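DinB-like Protein (Bacillus cereus ATCC 10987, PDB 3DI5) probably acts as a metal-binding protein of the DinB family, carrying a nickel ion in the crystal, but its biochemical role is not established. Local coordinates at residues Q11-E16 against K87-F92; S59-K64 against M116-F121. All blocks are in the same frame, centred on the assembly; numbering follows the deposited sequence.

Contact 1 (Q11-E16 against K87-F92); sequences QSWTYE and KVNTAF
The indole of W13 meets two side chains of the facing helix, N89 and F92, which lie three residues apart and so project from the same side of helix 78-99. W13 NE1 donates a hydrogen bond of 2.7 Å to N89 OD1. The bond is short but bent, with an N-H...O angle of 132°, because the oxygen both lies 21° out of the indole plane and is shifted along the rim of the ring, N89 OD1 coming within 3.2 Å of W13 CE2; NE1 nevertheless arrives in the plane of the amide and on a lone pair of OD1. F92 approaches differently. Its ring edge points at one face of the indole, CE2 standing 3.8 Å from W13 CE2, in an offset edge-to-face pair with planes at 86° and the phenyl and five-membered ring centroids 5.4 Å apart. W13 and N89 both extend across the gap, each with CG anti to its backbone N, which lets a polar pair bridge segments whose nearest CA atoms, those of W13 and N89, are 9.9 Å apart. Farther out, F9 of the same helix lies nearly parallel to the indole and also touches F92, while L125, I126 and Q129 of helix 118-142 pack on W13; I54 and L58 of helix 43-58 pack on F92. The indole thus lies where helices of the DinB bundle converge; the N-H of this buried ring is satisfied by the asparagine oxygen, a bond that, with the surrounding packing, probably limits how the ring turns.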
loop_
_atom_site.group_PDB
_atom_site.type_symbol
_atom_site.label_atom_id
_atom_site.label_comp_id
_atom_site.label_asym_id
_atom_site.label_seq_id
_atom_site.Cartn_x
_atom_site.Cartn_y
_atom_site.Cartn_z
ATOM N N GLN A 11 2.322 -6.721 -13.481
ATOM C CA GLN A 11 1.082 -6.455 -14.229
ATOM C C GLN A 11 -0.107 -6.320 -13.268
ATOM O O GLN A 11 -0.948 -5.435 -13.432
ATOM C CB GLN A 11 0.813 -7.545 -15.281
ATOM N N SER A 12 -0.176 -7.199 -12.269
ATOM C CA SER A 12 -1.159 -7.070 -11.196
ATOM C C SER A 12 -0.870 -5.820 -10.344
ATOM O O SER A 12 -1.755 -5.000 -10.120
ATOM C CB SER A 12 -1.160 -8.331 -10.319
ATOM N N TRP A 13 0.371 -5.670 -9.896
ATOM C CA TRP A 13 0.767 -4.558 -9.027
ATOM C C TRP A 13 0.569 -3.178 -9.660
ATOM O O TRP A 13 0.192 -2.225 -8.977
ATOM C CB TRP A 13 2.234 -4.719 -8.595
ATOM C CG TRP A 13 2.690 -3.704 -7.590
ATOM C CD1 TRP A 13 3.671 -2.777 -7.756
ATOM C CD2 TRP A 13 2.173 -3.516 -6.267
ATOM N NE1 TRP A 13 3.791 -2.014 -6.612
ATOM C CE2 TRP A 13 2.888 -2.455 -5.685
ATOM C CE3 TRP A 13 1.163 -4.142 -5.522
ATOM C CZ2 TRP A 13 2.625 -1.990 -4.403
ATOM C CZ3 TRP A 13 0.898 -3.681 -4.240
ATOM C CH2 TRP A 13 1.638 -2.618 -3.690
ATOM N N THR A 14 0.824 -3.066 -10.961
ATOM C CA THR A 14 0.664 -1.798 -11.684
ATOM C C THR A 14 -0.792 -1.324 -11.666
ATOM O O THR A 14 -1.040 -0.153 -11.446
ATOM C CB THR A 14 1.189 -1.910 -13.145
ATOM O OG1 THR A 14 2.581 -2.245 -13.119
ATOM C CG2 THR A 14 1.015 -0.593 -13.929
ATOM N N TYR A 15 -1.749 -2.232 -11.874
ATOM C CA TYR A 15 -3.176 -1.881 -11.785
ATOM C C TYR A 15 -3.544 -1.445 -10.356
ATOM O O TYR A 15 -4.316 -0.509 -10.165
ATOM C CB TYR A 15 -4.082 -3.052 -12.221
ATOM C CG TYR A 15 -5.572 -2.740 -12.111
ATOM C CD1 TYR A 15 -6.253 -2.889 -10.892
ATOM C CD2 TYR A 15 -6.301 -2.278 -13.216
ATOM C CE1 TYR A 15 -7.621 -2.586 -10.774
ATOM C CE2 TYR A 15 -7.673 -1.972 -13.107
ATOM C CZ TYR A 15 -8.321 -2.129 -11.881
ATOM O OH TYR A 15 -9.666 -1.834 -11.757
ATOM N N GLU A 16 -3.011 -2.143 -9.358
ATOM C CA GLU A 16 -3.304 -1.833 -7.956
ATOM C C GLU A 16 -2.742 -0.477 -7.547
ATOM O O GLU A 16 -3.432 0.316 -6.905
ATOM C CB GLU A 16 -2.751 -2.920 -7.037
ATOM C CG GLU A 16 -3.410 -4.293 -7.208
ATOM C CD GLU A 16 -4.912 -4.260 -7.048
ATOM O OE1 GLU A 16 -5.407 -3.569 -6.145
ATOM O OE2 GLU A 16 -5.622 -4.933 -7.812
ATOM N N LYS A 87 6.408 7.792 -3.923
ATOM C CA LYS A 87 7.839 7.656 -3.612
ATOM C C LYS A 87 8.209 6.232 -3.221
ATOM O O LYS A 87 9.147 5.648 -3.788
ATOM C CB LYS A 87 8.196 8.592 -2.448
ATOM C CG LYS A 87 9.520 9.297 -2.545
ATOM C CD LYS A 87 9.605 10.400 -1.486
ATOM N N VAL A 88 7.478 5.680 -2.253
ATOM C CA VAL A 88 7.817 4.376 -1.700
ATOM C C VAL A 88 7.457 3.226 -2.648
ATOM O O VAL A 88 8.150 2.213 -2.682
ATOM C CB VAL A 88 7.197 4.142 -0.294
ATOM C CG1 VAL A 88 5.709 3.843 -0.375
ATOM C CG2 VAL A 88 7.932 3.025 0.390
ATOM N N ASN A 89 6.390 3.390 -3.430
ATOM C CA ASN A 89 6.087 2.422 -4.476
ATOM C C ASN A 89 7.224 2.360 -5.504
ATOM O O ASN A 89 7.633 1.295 -5.919
ATOM C CB ASN A 89 4.755 2.718 -5.173
ATOM C CG ASN A 89 4.352 1.599 -6.125
ATOM O OD1 ASN A 89 4.256 0.441 -5.721
ATOM N ND2 ASN A 89 4.166 1.926 -7.394
ATOM N N THR A 90 7.746 3.512 -5.896
ATOM C CA THR A 90 8.848 3.551 -6.828
ATOM C C THR A 90 10.102 2.877 -6.271
ATOM O O THR A 90 10.767 2.111 -6.981
ATOM C CB THR A 90 9.153 4.987 -7.238
ATOM O OG1 THR A 90 8.060 5.472 -8.018
ATOM C CG2 THR A 90 10.426 5.070 -8.068
ATOM N N ALA A 91 10.427 3.161 -5.013
ATOM C CA ALA A 91 11.600 2.560 -4.381
ATOM C C ALA A 91 11.386 1.045 -4.260
ATOM O O ALA A 91 12.290 0.238 -4.411
ATOM C CB ALA A 91 11.825 3.181 -3.015
ATOM N N PHE A 92 10.162 0.657 -4.007
ATOM C CA PHE A 92 9.877 -0.758 -3.859
ATOM C C PHE A 92 10.117 -1.504 -5.175
ATOM O O PHE A 92 10.925 -2.433 -5.245
ATOM C CB PHE A 92 8.441 -0.958 -3.393
ATOM C CG PHE A 92 7.934 -2.353 -3.609
ATOM C CD1 PHE A 92 8.736 -3.446 -3.317
ATOM C CD2 PHE A 92 6.677 -2.573 -4.148
ATOM C CE1 PHE A 92 8.252 -4.771 -3.515
ATOM C CE2 PHE A 92 6.214 -3.872 -4.371
ATOM C CZ PHE A 92 7.016 -4.958 -4.058
#

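Contact 2 (S59-K64 against M116-F121); sequences SGTGLK and MPNSIF
This is a small, mostly apolar contact, with one water bridge, that packs the turn after helix 43-58 against the junction where strand 114-117 passes into helix 118-142. The methyl of T61 carries it: CG2 lies over one face of the F121 ring, 3.6 Å from the centroid and 24° off the ring normal, a CH-pi contact displaced toward the CD2 side, where T61 CG2 and F121 CD2 are 3.4 Å apart. The backbone of G60 adds to this, its C atom 4.1 Å from F121 CE2. T61 is held in this pose by its hydroxyl: with chi1 at 77°, OG1 falls between the backbone N and the carbonyl carbon, where it accepts from L63 N at 3.1 Å in an ST turn and also bonds to L58 O, while CG2 is turned outward to the ring. N118, just after the N-cap P117, brings OD1 to 3.5 Å from T61 CB, a touch without a hydrogen bond. Its amide is engaged elsewhere, OD1 with N109 ND2 and ND2 with D104 O; N118 ND2 also donates to a water, 3.1 Å away, that in turn donates to T61 O. This is plain structural packing beside the two-stranded hairpin, at one end of the bundle: F111 on strand 108-111 meets the F121 ring nearly at right angles, W100 packs on both T61 and N118, and the side chain of L63 packs on helix 78-99, against F92, A95 and L96.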
loop_
_atom_site.group_PDB
_atom_site.type_symbol
_atom_site.label_atom_id
_atom_site.label_comp_id
_atom_site.label_asym_id
_atom_site.label_seq_id
_atom_site.Cartn_x
_atom_site.Cartn_y
_atom_site.Cartn_z
ATOM N N SER A 59 9.166 -6.369 4.881
ATOM C CA SER A 59 10.407 -6.303 5.671
ATOM C C SER A 59 11.066 -7.660 5.865
ATOM O O SER A 59 12.281 -7.777 5.773
ATOM C CB SER A 59 10.183 -5.621 7.032
ATOM O OG SER A 59 9.356 -6.401 7.877
ATOM N N GLY A 60 10.252 -8.681 6.107
ATOM C CA GLY A 60 10.743 -10.035 6.348
ATOM C C GLY A 60 11.297 -10.730 5.120
ATOM O O GLY A 60 11.943 -11.762 5.238
ATOM N N THR A 61 11.035 -10.183 3.935
ATOM C CA THR A 61 11.618 -10.718 2.691
ATOM C C THR A 61 13.105 -10.324 2.555
ATOM O O THR A 61 13.855 -10.919 1.781
ATOM C CB THR A 61 10.902 -10.195 1.424
ATOM O OG1 THR A 61 11.324 -8.852 1.180
ATOM C CG2 THR A 61 9.392 -10.256 1.561
ATOM N N GLY A 62 13.516 -9.289 3.267
ATOM C CA GLY A 62 14.900 -8.848 3.193
ATOM C C GLY A 62 15.161 -7.895 2.038
ATOM O O GLY A 62 16.255 -7.333 1.935
ATOM N N LEU A 63 14.162 -7.699 1.176
ATOM C CA LEU A 63 14.244 -6.712 0.095
ATOM C C LEU A 63 14.237 -5.310 0.705
ATOM O O LEU A 63 13.242 -4.882 1.269
ATOM C CB LEU A 63 13.050 -6.901 -0.838
ATOM C CG LEU A 63 12.961 -6.165 -2.167
ATOM C CD1 LEU A 63 14.089 -6.563 -3.109
ATOM C CD2 LEU A 63 11.590 -6.488 -2.776
ATOM N N LYS A 64 15.345 -4.591 0.598
ATOM C CA LYS A 64 15.526 -3.363 1.358
ATOM C C LYS A 64 15.334 -2.115 0.476
ATOM O O LYS A 64 15.865 -2.038 -0.639
ATOM C CB LYS A 64 16.911 -3.378 2.030
ATOM C CG LYS A 64 17.110 -4.584 2.993
HETATM N N MSE A 116 6.860 -18.434 5.019
HETATM C CA MSE A 116 6.084 -18.425 3.784
HETATM C C MSE A 116 6.990 -18.012 2.619
HETATM O O MSE A 116 7.938 -17.259 2.815
HETATM C CB MSE A 116 4.915 -17.431 3.898
HETATM C CG MSE A 116 3.885 -17.755 4.989
HETATM SE SE MSE A 116 2.898 -19.375 4.665
HETATM C CE MSE A 116 1.357 -18.636 3.747
ATOM N N PRO A 117 6.707 -18.518 1.406
ATOM C CA PRO A 117 7.445 -18.054 0.228
ATOM C C PRO A 117 7.296 -16.542 -0.032
ATOM O O PRO A 117 6.330 -15.921 0.387
ATOM C CB PRO A 117 6.860 -18.890 -0.922
ATOM C CG PRO A 117 5.702 -19.610 -0.392
ATOM C CD PRO A 117 5.725 -19.570 1.085
ATOM N N ASN A 118 8.250 -15.941 -0.709
ATOM C CA ASN A 118 8.132 -14.525 -1.016
ATOM C C ASN A 118 6.844 -14.161 -1.764
ATOM O O ASN A 118 6.300 -13.089 -1.540
ATOM C CB ASN A 118 9.353 -14.017 -1.764
ATOM C CG ASN A 118 10.538 -13.837 -0.859
ATOM O OD1 ASN A 118 10.378 -13.503 0.312
ATOM N ND2 ASN A 118 11.727 -14.074 -1.378
ATOM N N SER A 119 6.339 -15.054 -2.615
ATOM C CA SER A 119 5.126 -14.761 -3.390
ATOM C C SER A 119 3.893 -14.476 -2.510
ATOM O O SER A 119 3.025 -13.677 -2.870
ATOM C CB SER A 119 4.812 -15.899 -4.355
ATOM O OG SER A 119 4.757 -17.108 -3.661
ATOM N N ILE A 120 3.841 -15.114 -1.355
ATOM C CA ILE A 120 2.754 -14.933 -0.417
ATOM C C ILE A 120 2.903 -13.566 0.256
ATOM O O ILE A 120 1.929 -12.833 0.448
ATOM C CB ILE A 120 2.728 -16.069 0.619
ATOM C CG1 ILE A 120 2.480 -17.428 -0.052
ATOM C CG2 ILE A 120 1.640 -15.848 1.643
ATOM C CD1 ILE A 120 1.140 -17.569 -0.776
ATOM N N PHE A 121 4.121 -13.172 0.580
ATOM C CA PHE A 121 4.304 -11.793 1.044
ATOM C C PHE A 121 3.597 -10.857 0.081
ATOM O O PHE A 121 2.885 -9.912 0.488
ATOM C CB PHE A 121 5.765 -11.406 1.122
ATOM C CG PHE A 121 6.486 -11.969 2.307
ATOM C CD1 PHE A 121 6.955 -13.275 2.309
ATOM C CD2 PHE A 121 6.715 -11.187 3.420
ATOM C CE1 PHE A 121 7.625 -13.780 3.389
ATOM C CE2 PHE A 121 7.404 -11.693 4.491
ATOM C CZ PHE A 121 7.827 -13.009 4.488
HETATM O O HOH W 1 14.471 -13.377 -0.237
#

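Both contacts are buried, but contact 1 lies nearer the middle of the helical bundle, its centre about 9 Å from the centre of the chain, and contact 2 toward one end, its centre about 15 Å from that of the chain. Contact 1 joins two long helices, 6-26 and 78-99, through side chains alone; contact 2 joins a turn to a strand-helix junction, with backbone and a water taking part. An aromatic face is used in each, met by a ring edge in the first and by a methyl in the second. They touch where F92 CE1 packs 3.8 Å from L63 CD2, and helix 118-142 serves both, packing on W13 and supplying F121.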